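PDB 2GK3: putative cytoplasmic protein from Salmonella typhimurium, which is of unknown function but assembles as a hexamer and belongs to a putative glutamine amidotransferase-like family, so a related activity is possible though unproven. Local coordinates for residues 79-84 with 112-117; 151-156 with 189-194; 200-203 with 209-212; 234-237 with 241-244. All coordinates share one frame; numbering follows the deposited sequence.

In the fold
Contacts 1, 3 and 4 lie in buried parts of the subunit, whereas contact 2 is largely at the surface. Contact 1 sets helix 107-116 against the face of the inner strand 80-84 through Tyr114. Contact 3 joins two paired strands in a bulged hairpin with apolar faces; in contact 2 a strand end and the loop after it meet strand 185-194 through two backbone bonds and a water. These two touch where Ala194 CB lies 3.4 Å from Val200 CG2. Contact 4 is mainly aromatic and links two helical segments. Its helix 242-253 continues over contact 3, where Leu245 touches Leu210, although nearest atoms of the two contacts stay about 7 Å apart.

Contact 1 of 4, residues 79-84 with 112-117; sequences DVIVIS and KEYVKN
With CG1 turned away from its own carbonyl carbon (chi1 -68°) and the chain then extended, Ile81 sends its CD1 methyl out to the ring of Tyr114, whose CG runs roughly anti to the backbone N (chi1 155°) and carries the phenol from the helix to the strand. Ile81 CD1 settles over the middle of one ring face, 3.6 Å from the centroid of the Tyr114 ring and 13° off the normal, a clear CH-pi contact. Its nearest ring atom is Tyr114 CE2, 3.5 Å from Ile81 CD1, and Ile81 CG1 follows behind, 3.8 Å from Tyr114 CZ.

The far end of the phenol passes the isoleucine and reaches the start of strand 80-84. There Tyr114 OH lies 3.1 Å from Val80 CA, and 3.2 Å from Val80 N at an angle too poor for a hydrogen bond. The hydroxyl is satisfied instead by the carbonyl of Gly120, with a weak additional bond to Tyr78 O. Ile72 and Leu75 of helix 72-75 join Ile81 in surrounding the ring. Elsewhere on helix 107-116, Lys116 NZ pairs with Glu113 OE1 at 3.0 Å, using the syn lone pair of the carboxylate.

The phenol thereby ties helix 107-116 to strands 80-84 and 120-124. A helix packed on the inner strand of the parallel set 12-28, 80-84 and 120-124 is consistent with the glutaminase-like family. The chemistry divides along the tyrosine: its face is buried against an aliphatic methyl, while its hydroxyl finds a main-chain partner in Gly120, the first residue of strand 120-124.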
loop_
_atom_site.group_PDB
_atom_site.type_symbol
_atom_site.label_atom_id
_atom_site.label_comp_id
_atom_site.label_asym_id
_atom_site.label_seq_id
_atom_site.Cartn_x
_atom_site.Cartn_y
_atom_site.Cartn_z
ATOM N N ASP E 79 -36.117 -5.316 14.616
ATOM C CA ASP E 79 -36.247 -5.464 16.059
ATOM C C ASP E 79 -34.917 -5.222 16.807
ATOM O O ASP E 79 -34.923 -4.657 17.908
ATOM C CB ASP E 79 -36.806 -6.842 16.405
ATOM C CG ASP E 79 -38.175 -7.094 15.782
ATOM O OD1 ASP E 79 -39.054 -6.230 15.923
ATOM O OD2 ASP E 79 -38.363 -8.167 15.158
ATOM N N VAL E 80 -33.809 -5.681 16.208
ATOM C CA VAL E 80 -32.450 -5.442 16.678
ATOM C C VAL E 80 -31.516 -5.038 15.513
ATOM O O VAL E 80 -31.693 -5.491 14.376
ATOM C CB VAL E 80 -31.838 -6.699 17.393
ATOM C CG1 VAL E 80 -30.503 -6.348 18.068
ATOM C CG2 VAL E 80 -32.819 -7.289 18.391
ATOM N N ILE E 81 -30.538 -4.175 15.805
ATOM C CA ILE E 81 -29.394 -3.949 14.923
ATOM C C ILE E 81 -28.137 -4.489 15.603
ATOM O O ILE E 81 -27.884 -4.205 16.776
ATOM C CB ILE E 81 -29.245 -2.466 14.540
ATOM C CG1 ILE E 81 -30.422 -2.036 13.639
ATOM C CG2 ILE E 81 -27.875 -2.192 13.854
ATOM C CD1 ILE E 81 -30.588 -0.527 13.450
ATOM N N VAL E 82 -27.363 -5.288 14.866
ATOM C CA VAL E 82 -26.069 -5.781 15.328
ATOM C C VAL E 82 -24.926 -5.130 14.566
ATOM O O VAL E 82 -24.921 -5.108 13.341
ATOM C CB VAL E 82 -25.972 -7.312 15.253
ATOM C CG1 VAL E 82 -24.685 -7.797 15.881
ATOM C CG2 VAL E 82 -27.153 -7.951 15.983
ATOM N N ILE E 83 -23.969 -4.560 15.303
ATOM C CA ILE E 83 -22.765 -3.976 14.719
ATOM C C ILE E 83 -21.564 -4.816 15.157
ATOM O O ILE E 83 -21.345 -5.030 16.349
ATOM C CB ILE E 83 -22.563 -2.502 15.167
ATOM C CG1 ILE E 83 -23.782 -1.644 14.801
ATOM C CG2 ILE E 83 -21.245 -1.926 14.609
ATOM C CD1 ILE E 83 -23.792 -0.229 15.451
ATOM N N SER E 84 -20.785 -5.290 14.192
ATOM C CA SER E 84 -19.657 -6.144 14.491
ATOM C C SER E 84 -18.496 -5.904 13.521
ATOM O O SER E 84 -18.663 -5.976 12.303
ATOM C CB SER E 84 -20.096 -7.616 14.507
ATOM O OG SER E 84 -19.027 -8.446 14.940
ATOM N N LYS E 112 -29.112 5.850 16.854
ATOM C CA LYS E 112 -29.478 6.367 18.173
ATOM C C LYS E 112 -31.003 6.559 18.322
ATOM O O LYS E 112 -31.601 6.063 19.282
ATOM C CB LYS E 112 -28.736 7.688 18.456
ATOM C CG LYS E 112 -29.108 8.345 19.788
ATOM C CD LYS E 112 -28.056 9.334 20.248
ATOM C CE LYS E 112 -28.337 10.685 19.683
ATOM N NZ LYS E 112 -27.318 11.677 20.058
ATOM N N GLU E 113 -31.615 7.279 17.380
ATOM C CA GLU E 113 -33.074 7.479 17.371
ATOM C C GLU E 113 -33.883 6.174 17.282
ATOM O O GLU E 113 -34.918 6.019 17.939
ATOM C CB GLU E 113 -33.476 8.447 16.253
ATOM C CG GLU E 113 -32.846 9.844 16.425
ATOM C CD GLU E 113 -33.166 10.510 17.797
ATOM O OE1 GLU E 113 -32.213 10.844 18.556
ATOM O OE2 GLU E 113 -34.367 10.695 18.111
ATOM N N TYR E 114 -33.387 5.235 16.486
ATOM C CA TYR E 114 -33.974 3.922 16.384
ATOM C C TYR E 114 -33.975 3.242 17.769
ATOM O O TYR E 114 -34.987 2.649 18.174
ATOM C CB TYR E 114 -33.222 3.116 15.316
ATOM C CG TYR E 114 -33.283 1.617 15.487
ATOM C CD1 TYR E 114 -34.251 0.854 14.828
ATOM C CD2 TYR E 114 -32.363 0.954 16.314
ATOM C CE1 TYR E 114 -34.304 -0.542 14.997
ATOM C CE2 TYR E 114 -32.409 -0.430 16.495
ATOM C CZ TYR E 114 -33.372 -1.169 15.834
ATOM O OH TYR E 114 -33.411 -2.528 16.021
ATOM N N VAL E 115 -32.863 3.350 18.509
ATOM C CA VAL E 115 -32.832 2.825 19.885
ATOM C C VAL E 115 -33.771 3.614 20.828
ATOM O O VAL E 115 -34.553 3.003 21.557
ATOM C CB VAL E 115 -31.384 2.654 20.485
ATOM C CG1 VAL E 115 -31.440 1.928 21.841
ATOM C CG2 VAL E 115 -30.474 1.859 19.548
ATOM N N LYS E 116 -33.718 4.947 20.794
ATOM C CA LYS E 116 -34.593 5.784 21.645
ATOM C C LYS E 116 -36.041 5.349 21.541
ATOM O O LYS E 116 -36.784 5.361 22.535
ATOM C CB LYS E 116 -34.524 7.268 21.259
ATOM C CG LYS E 116 -33.266 7.987 21.727
ATOM C CD LYS E 116 -33.277 9.490 21.344
ATOM C CE LYS E 116 -31.991 10.192 21.865
ATOM N NZ LYS E 116 -31.846 11.607 21.383
ATOM N N ASN E 117 -36.430 4.985 20.318
ATOM C CA ASN E 117 -37.801 4.662 20.002
ATOM C C ASN E 117 -38.128 3.176 20.082
ATOM O O ASN E 117 -39.174 2.762 19.588
ATOM C CB ASN E 117 -38.183 5.236 18.637
ATOM C CG ASN E 117 -38.203 6.767 18.635
ATOM O OD1 ASN E 117 -37.528 7.399 17.826
ATOM N ND2 ASN E 117 -38.966 7.362 19.549
#

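Contact 2 of 4, residues 151-156 with 189-194; sequences IMLDGD and YNQAVA
Leu153 and Gln191 cross at a slant, the leucine branch set against the oxygen end of the glutamine's backbone carbonyl. Leu153 CG stands 3.4 Å from Gln191 O, and its CD1 methyl reaches on to the side-chain amide, 3.5 Å from Gln191 OE1. The glutamine chain is extended, with CG anti to the backbone N (chi1 -176°), which carries its amide past the leucine to where NE2 bonds to Asp207. Beside this crossing a water spans the gap: it accepts from Leu153 N at 2.8 Å and donates to Gln191 O at 2.8 Å, in place of a direct bond between the two segments.

Further along, Ile151 and Val193 form an antiparallel hydrogen-bonded pair and put their side chains on the same face of the sheet. Ile151 N donates to Val193 O at 2.6 Å, almost straight at 172°, and Val193 N returns the bond to Ile151 O at 3.0 Å. The Ala192 methyl, CB, rests against that last acceptor, Ile151 O, at 3.5 Å.

Regular pairing thus gives way to a water bridge as strand 150-151 runs into its loop. Strand 185-194 continues alongside strand 158-161, where Tyr189 and Gln191 touch Val159, and Ala194 packs on Val200 of strand 199-204.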
loop_
_atom_site.group_PDB
_atom_site.type_symbol
_atom_site.label_atom_id
_atom_site.label_comp_id
_atom_site.label_asym_id
_atom_site.label_seq_id
_atom_site.Cartn_x
_atom_site.Cartn_y
_atom_site.Cartn_z
ATOM N N ILE E 151 -18.582 1.904 29.217
ATOM C CA ILE E 151 -17.745 3.093 28.979
ATOM C C ILE E 151 -16.439 2.551 28.434
ATOM O O ILE E 151 -15.889 1.604 28.983
ATOM C CB ILE E 151 -17.550 3.915 30.279
ATOM C CG1 ILE E 151 -18.867 4.601 30.665
ATOM C CG2 ILE E 151 -16.436 4.963 30.125
ATOM C CD1 ILE E 151 -18.965 4.910 32.151
HETATM N N MSE E 152 -15.971 3.112 27.330
HETATM C CA MSE E 152 -14.790 2.607 26.652
HETATM C C MSE E 152 -13.486 3.187 27.212
HETATM O O MSE E 152 -13.509 4.136 27.998
HETATM C CB MSE E 152 -14.892 2.912 25.156
HETATM C CG MSE E 152 -15.513 1.769 24.322
HETATM SE SE MSE E 152 -16.376 2.492 22.776
HETATM C CE MSE E 152 -14.873 3.119 21.876
ATOM N N LEU E 153 -12.356 2.628 26.788
ATOM C CA LEU E 153 -11.037 3.204 27.122
ATOM C C LEU E 153 -10.715 4.394 26.207
ATOM O O LEU E 153 -11.438 4.652 25.249
ATOM C CB LEU E 153 -9.929 2.137 27.052
ATOM C CG LEU E 153 -10.121 0.824 27.831
ATOM C CD1 LEU E 153 -8.864 -0.059 27.741
ATOM C CD2 LEU E 153 -10.497 1.051 29.297
ATOM N N ASP E 154 -9.654 5.126 26.525
ATOM C CA ASP E 154 -9.220 6.283 25.726
ATOM C C ASP E 154 -8.255 5.954 24.581
ATOM O O ASP E 154 -7.984 6.798 23.740
ATOM C CB ASP E 154 -8.599 7.353 26.632
ATOM C CG ASP E 154 -9.597 7.917 27.621
ATOM O OD1 ASP E 154 -10.755 8.211 27.209
ATOM O OD2 ASP E 154 -9.232 8.060 28.815
ATOM N N GLY E 155 -7.746 4.738 24.536
ATOM C CA GLY E 155 -6.940 4.294 23.407
ATOM C C GLY E 155 -7.325 2.885 22.990
ATOM O O GLY E 155 -8.462 2.430 23.212
ATOM N N ASP E 156 -6.365 2.205 22.373
ATOM C CA ASP E 156 -6.491 0.807 21.985
ATOM C C ASP E 156 -6.905 0.007 23.212
ATOM O O ASP E 156 -6.266 0.099 24.277
ATOM C CB ASP E 156 -5.141 0.315 21.434
ATOM C CG ASP E 156 -5.216 -1.075 20.829
ATOM O OD1 ASP E 156 -5.951 -1.941 21.366
ATOM O OD2 ASP E 156 -4.501 -1.294 19.818
ATOM N N TYR E 189 -10.267 -9.889 23.803
ATOM C CA TYR E 189 -11.495 -9.128 23.988
ATOM C C TYR E 189 -11.185 -7.635 24.032
ATOM O O TYR E 189 -10.025 -7.244 24.219
ATOM C CB TYR E 189 -12.253 -9.577 25.256
ATOM C CG TYR E 189 -11.514 -9.328 26.572
ATOM C CD1 TYR E 189 -11.824 -8.220 27.363
ATOM C CD2 TYR E 189 -10.537 -10.213 27.026
ATOM C CE1 TYR E 189 -11.179 -7.991 28.576
ATOM C CE2 TYR E 189 -9.879 -10.005 28.243
ATOM C CZ TYR E 189 -10.203 -8.888 29.015
ATOM O OH TYR E 189 -9.542 -8.652 30.203
ATOM N N ASN E 190 -12.224 -6.822 23.836
ATOM C CA ASN E 190 -12.159 -5.381 24.061
ATOM C C ASN E 190 -12.459 -5.085 25.527
ATOM O O ASN E 190 -13.500 -5.510 26.055
ATOM C CB ASN E 190 -13.176 -4.647 23.192
ATOM C CG ASN E 190 -12.881 -4.757 21.710
ATOM O OD1 ASN E 190 -13.519 -5.539 21.005
ATOM N ND2 ASN E 190 -11.928 -3.974 21.226
ATOM N N GLN E 191 -11.547 -4.368 26.184
ATOM C CA GLN E 191 -11.726 -4.011 27.592
ATOM C C GLN E 191 -12.590 -2.777 27.761
ATOM O O GLN E 191 -12.278 -1.715 27.251
ATOM C CB GLN E 191 -10.383 -3.757 28.274
ATOM C CG GLN E 191 -10.510 -3.482 29.775
ATOM C CD GLN E 191 -9.174 -3.408 30.455
ATOM O OE1 GLN E 191 -8.342 -2.569 30.124
ATOM N NE2 GLN E 191 -8.949 -4.297 31.401
ATOM N N ALA E 192 -13.679 -2.916 28.500
ATOM C CA ALA E 192 -14.537 -1.771 28.782
ATOM C C ALA E 192 -14.981 -1.829 30.258
ATOM O O ALA E 192 -14.717 -2.801 30.949
ATOM C CB ALA E 192 -15.725 -1.737 27.831
ATOM N N VAL E 193 -15.598 -0.759 30.729
ATOM C CA VAL E 193 -16.142 -0.703 32.064
ATOM C C VAL E 193 -17.666 -0.632 31.910
ATOM O O VAL E 193 -18.183 0.212 31.166
ATOM C CB VAL E 193 -15.598 0.529 32.840
ATOM C CG1 VAL E 193 -16.253 0.624 34.210
ATOM C CG2 VAL E 193 -14.047 0.461 32.969
ATOM N N ALA E 194 -18.375 -1.531 32.585
ATOM C CA ALA E 194 -19.836 -1.482 32.583
ATOM C C ALA E 194 -20.343 -0.170 33.210
ATOM O O ALA E 194 -19.808 0.272 34.217
ATOM C CB ALA E 194 -20.391 -2.670 33.333
HETATM O O HOH W 1 -13.078 0.291 25.528
#

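Contact 3 of 4, residues 200-203 with 209-212; sequences VVLT and LLVF
A classic beta bulge interrupts the pairing: Val201 and Leu202 both stand opposite the single residue Leu210. It lies in the antiparallel hairpin of strands 199-204 and 207-215. Val201 accommodates the extra residue with phi -107° and psi -37°, a departure from extended geometry that slips the register by one between the non-hydrogen-bonded pair Val200 and Val211 and the hydrogen-bonded pair Leu202 and Leu210.

Leu210 O serves both bulge residues unequally. Val201 N reaches Leu210 O nearly straight at 2.8 Å, whereas Leu202 N makes only a weak bond to Leu210 O at 3.5 Å. Two donors also converge on Leu202 O, Leu209 N at 2.7 Å and Leu210 N at 3.1 Å. Both come from one side of the carbonyl plane, the second standing well above it, so this oxygen is gripped by a pair of adjacent amides.

Side chains fill both faces. On one, Leu202 CB lies 3.8 Å from Leu210 CB, with the Leu210 CD2 methyl beside the Leu202 isobutyl group; Val200 CG2 and Val211 CG2 meet more loosely on the other at 4.1 Å. Helix 242-253 covers the Leu210 and Phe212 side through Leu245, Thr249 and Ile253, while Phe212 stacks on His174 and meets Phe252 edge-to-face. Backbone bonds from Val201 and Thr203 tie the hairpin to the chain around strand 164-169. Phe212 also turns its rim to the bulge: Val201 CG2 sits in the ring plane, 3.6 Å from Phe212 CD2.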
loop_
_atom_site.group_PDB
_atom_site.type_symbol
_atom_site.label_atom_id
_atom_site.label_comp_id
_atom_site.label_asym_id
_atom_site.label_seq_id
_atom_site.Cartn_x
_atom_site.Cartn_y
_atom_site.Cartn_z
ATOM N N VAL E 200 -24.127 -6.685 34.235
ATOM C CA VAL E 200 -23.043 -7.567 33.790
ATOM C C VAL E 200 -23.401 -9.045 34.016
ATOM O O VAL E 200 -23.646 -9.475 35.147
ATOM C CB VAL E 200 -21.709 -7.232 34.497
ATOM C CG1 VAL E 200 -20.615 -8.231 34.115
ATOM C CG2 VAL E 200 -21.280 -5.807 34.171
ATOM N N VAL E 201 -23.419 -9.830 32.943
ATOM C CA VAL E 201 -23.880 -11.216 33.036
ATOM C C VAL E 201 -22.736 -12.229 32.937
ATOM O O VAL E 201 -22.754 -13.263 33.601
ATOM C CB VAL E 201 -24.985 -11.483 31.974
ATOM C CG1 VAL E 201 -25.350 -12.953 31.901
ATOM C CG2 VAL E 201 -26.216 -10.624 32.271
ATOM N N LEU E 202 -21.745 -11.927 32.103
ATOM C CA LEU E 202 -20.587 -12.792 31.920
ATOM C C LEU E 202 -19.346 -11.932 32.010
ATOM O O LEU E 202 -19.372 -10.755 31.635
ATOM C CB LEU E 202 -20.604 -13.460 30.531
ATOM C CG LEU E 202 -21.717 -14.418 30.053
ATOM C CD1 LEU E 202 -21.350 -14.984 28.679
ATOM C CD2 LEU E 202 -21.944 -15.555 31.062
ATOM N N THR E 203 -18.254 -12.520 32.475
ATOM C CA THR E 203 -16.983 -11.808 32.570
ATOM C C THR E 203 -15.889 -12.634 31.919
ATOM O O THR E 203 -16.048 -13.824 31.654
ATOM C CB THR E 203 -16.565 -11.563 34.027
ATOM O OG1 THR E 203 -16.474 -12.832 34.676
ATOM C CG2 THR E 203 -17.579 -10.669 34.784
ATOM N N LEU E 209 -17.878 -9.138 30.026
ATOM C CA LEU E 209 -17.929 -9.794 28.711
ATOM C C LEU E 209 -19.308 -9.646 28.049
ATOM O O LEU E 209 -19.407 -9.290 26.868
ATOM C CB LEU E 209 -17.515 -11.273 28.798
ATOM C CG LEU E 209 -17.678 -12.145 27.539
ATOM C CD1 LEU E 209 -16.816 -11.650 26.386
ATOM C CD2 LEU E 209 -17.359 -13.612 27.834
ATOM N N LEU E 210 -20.363 -9.943 28.804
ATOM C CA LEU E 210 -21.726 -9.739 28.321
ATOM C C LEU E 210 -22.448 -8.766 29.234
ATOM O O LEU E 210 -22.558 -9.015 30.428
ATOM C CB LEU E 210 -22.480 -11.075 28.219
ATOM C CG LEU E 210 -23.883 -11.067 27.603
ATOM C CD1 LEU E 210 -23.919 -10.526 26.137
ATOM C CD2 LEU E 210 -24.496 -12.463 27.692
ATOM N N VAL E 211 -22.947 -7.674 28.656
ATOM C CA VAL E 211 -23.535 -6.567 29.415
ATOM C C VAL E 211 -24.848 -6.118 28.767
ATOM O O VAL E 211 -24.896 -5.889 27.554
ATOM C CB VAL E 211 -22.576 -5.333 29.491
ATOM C CG1 VAL E 211 -23.217 -4.178 30.287
ATOM C CG2 VAL E 211 -21.210 -5.724 30.101
ATOM N N PHE E 212 -25.892 -5.984 29.591
ATOM C CA PHE E 212 -27.216 -5.534 29.129
ATOM C C PHE E 212 -27.578 -4.170 29.710
ATOM O O PHE E 212 -27.319 -3.890 30.875
ATOM C CB PHE E 212 -28.308 -6.579 29.463
ATOM C CG PHE E 212 -28.146 -7.878 28.714
ATOM C CD1 PHE E 212 -28.650 -8.016 27.427
ATOM C CD2 PHE E 212 -27.450 -8.947 29.278
ATOM C CE1 PHE E 212 -28.468 -9.195 26.713
ATOM C CE2 PHE E 212 -27.277 -10.128 28.585
ATOM C CZ PHE E 212 -27.783 -10.256 27.303
#

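Contact 4 of 4, residues 234-237 with 241-244; sequences QQFM and FYTD
Two aromatic rings dominate this contact: Tyr242 drives its edge into the face of Phe236 in a T-shaped pair, with centroids 4.8 Å apart and planes at 71°. The tyrosine's CD1 corner lies above the middle of the phenylalanine ring, while Tyr242 CE1 comes to 3.6 Å from Phe236 CE2. Both rings are sent across by first torsions that set CG anti to the backbone N, -175° in Tyr242 and 175° in Phe236.

CH-pi and Met-aromatic contacts come from selenomethionine Met237. Met237 CA lies over a face of the Tyr242 ring, toward the rim and 4.1 Å from the centroid. The side chain, bent beyond CG, then runs alongside the phenol in the same direction; Met237 SE stands obliquely to the Tyr242 ring at 5.5 Å from its centroid, and Met237 CE ends 3.7 Å from Tyr242 CE1.

Polar groups also border the ring. Phe236 O approaches Tyr242 CD1 to 3.1 Å, and Met237 O sits over a ring face, 3.7 Å from Tyr242 CG. That second carbonyl accepts a hydrogen bond from Trp44 NE1, and the tyrosine hydroxyl bonds to Cys227 O, so the polar end of this buried residue is met by main chain.

Together these contacts form a small aromatic cluster joining the last residues of the short helix 234-237 to the first turn of helix 242-253, which follows in much the same direction and whose Leu245 and Trp246 also touch Phe236. Helix 43-51 packs on Tyr242 through Leu45 and Cys48, and Phe186 of strand 185-194 meets the Phe236 ring.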
loop_
_atom_site.group_PDB
_atom_site.type_symbol
_atom_site.label_atom_id
_atom_site.label_comp_id
_atom_site.label_asym_id
_atom_site.label_seq_id
_atom_site.Cartn_x
_atom_site.Cartn_y
_atom_site.Cartn_z
ATOM N N GLN E 234 -12.524 -21.850 17.802
ATOM C CA GLN E 234 -13.273 -22.955 17.207
ATOM C C GLN E 234 -14.089 -23.645 18.285
ATOM O O GLN E 234 -15.209 -24.085 18.039
ATOM C CB GLN E 234 -12.331 -23.966 16.537
ATOM C CG GLN E 234 -11.673 -23.485 15.240
ATOM C CD GLN E 234 -12.675 -22.827 14.291
ATOM O OE1 GLN E 234 -13.637 -23.466 13.813
ATOM N NE2 GLN E 234 -12.461 -21.531 14.024
ATOM N N GLN E 235 -13.518 -23.729 19.484
ATOM C CA GLN E 235 -14.211 -24.275 20.647
ATOM C C GLN E 235 -15.463 -23.456 20.992
ATOM O O GLN E 235 -16.498 -24.004 21.374
ATOM C CB GLN E 235 -13.248 -24.363 21.825
ATOM C CG GLN E 235 -13.885 -24.759 23.148
ATOM C CD GLN E 235 -12.885 -24.755 24.277
ATOM O OE1 GLN E 235 -12.993 -23.972 25.211
ATOM N NE2 GLN E 235 -11.884 -25.621 24.184
ATOM N N PHE E 236 -15.374 -22.145 20.832
ATOM C CA PHE E 236 -16.530 -21.292 21.076
ATOM C C PHE E 236 -17.615 -21.489 20.001
ATOM O O PHE E 236 -18.804 -21.549 20.320
ATOM C CB PHE E 236 -16.084 -19.834 21.199
ATOM C CG PHE E 236 -17.209 -18.857 21.329
ATOM C CD1 PHE E 236 -18.285 -19.106 22.180
ATOM C CD2 PHE E 236 -17.179 -17.666 20.617
ATOM C CE1 PHE E 236 -19.325 -18.189 22.313
ATOM C CE2 PHE E 236 -18.209 -16.734 20.740
ATOM C CZ PHE E 236 -19.280 -16.995 21.585
HETATM N N MSE E 237 -17.187 -21.602 18.739
HETATM C CA MSE E 237 -18.101 -21.826 17.596
HETATM C C MSE E 237 -18.919 -23.102 17.761
HETATM O O MSE E 237 -20.114 -23.138 17.456
HETATM C CB MSE E 237 -17.336 -21.974 16.284
HETATM C CG MSE E 237 -16.146 -21.088 16.074
HETATM SE SE MSE E 237 -16.629 -19.496 15.068
HETATM C CE MSE E 237 -16.770 -18.412 16.689
ATOM N N PHE E 241 -23.868 -24.110 23.291
ATOM C CA PHE E 241 -24.728 -22.963 23.590
ATOM C C PHE E 241 -24.414 -21.723 22.751
ATOM O O PHE E 241 -24.904 -20.630 23.037
ATOM C CB PHE E 241 -24.699 -22.661 25.094
ATOM C CG PHE E 241 -25.146 -23.822 25.958
ATOM C CD1 PHE E 241 -26.493 -24.176 26.035
ATOM C CD2 PHE E 241 -24.217 -24.559 26.698
ATOM C CE1 PHE E 241 -26.910 -25.250 26.834
ATOM C CE2 PHE E 241 -24.625 -25.627 27.504
ATOM C CZ PHE E 241 -25.972 -25.978 27.566
ATOM N N TYR E 242 -23.614 -21.893 21.705
ATOM C CA TYR E 242 -23.273 -20.771 20.836
ATOM C C TYR E 242 -24.538 -20.131 20.270
ATOM O O TYR E 242 -24.722 -18.907 20.363
ATOM C CB TYR E 242 -22.357 -21.238 19.718
ATOM C CG TYR E 242 -21.809 -20.171 18.797
ATOM C CD1 TYR E 242 -20.668 -19.427 19.136
ATOM C CD2 TYR E 242 -22.381 -19.954 17.554
ATOM C CE1 TYR E 242 -20.140 -18.470 18.263
ATOM C CE2 TYR E 242 -21.867 -18.996 16.674
ATOM C CZ TYR E 242 -20.752 -18.260 17.022
ATOM O OH TYR E 242 -20.267 -17.319 16.122
ATOM N N THR E 243 -25.416 -20.970 19.715
ATOM C CA THR E 243 -26.610 -20.491 19.023
ATOM C C THR E 243 -27.537 -19.815 19.992
ATOM O O THR E 243 -28.006 -18.706 19.725
ATOM C CB THR E 243 -27.382 -21.635 18.277
ATOM O OG1 THR E 243 -26.573 -22.141 17.206
ATOM C CG2 THR E 243 -28.693 -21.125 17.701
ATOM N N ASP E 244 -27.806 -20.487 21.111
ATOM C CA ASP E 244 -28.732 -19.977 22.128
ATOM C C ASP E 244 -28.253 -18.668 22.720
ATOM O O ASP E 244 -29.065 -17.810 23.030
ATOM C CB ASP E 244 -28.948 -20.998 23.257
ATOM C CG ASP E 244 -29.664 -22.258 22.789
ATOM O OD1 ASP E 244 -30.263 -22.258 21.678
ATOM O OD2 ASP E 244 -29.629 -23.251 23.550
#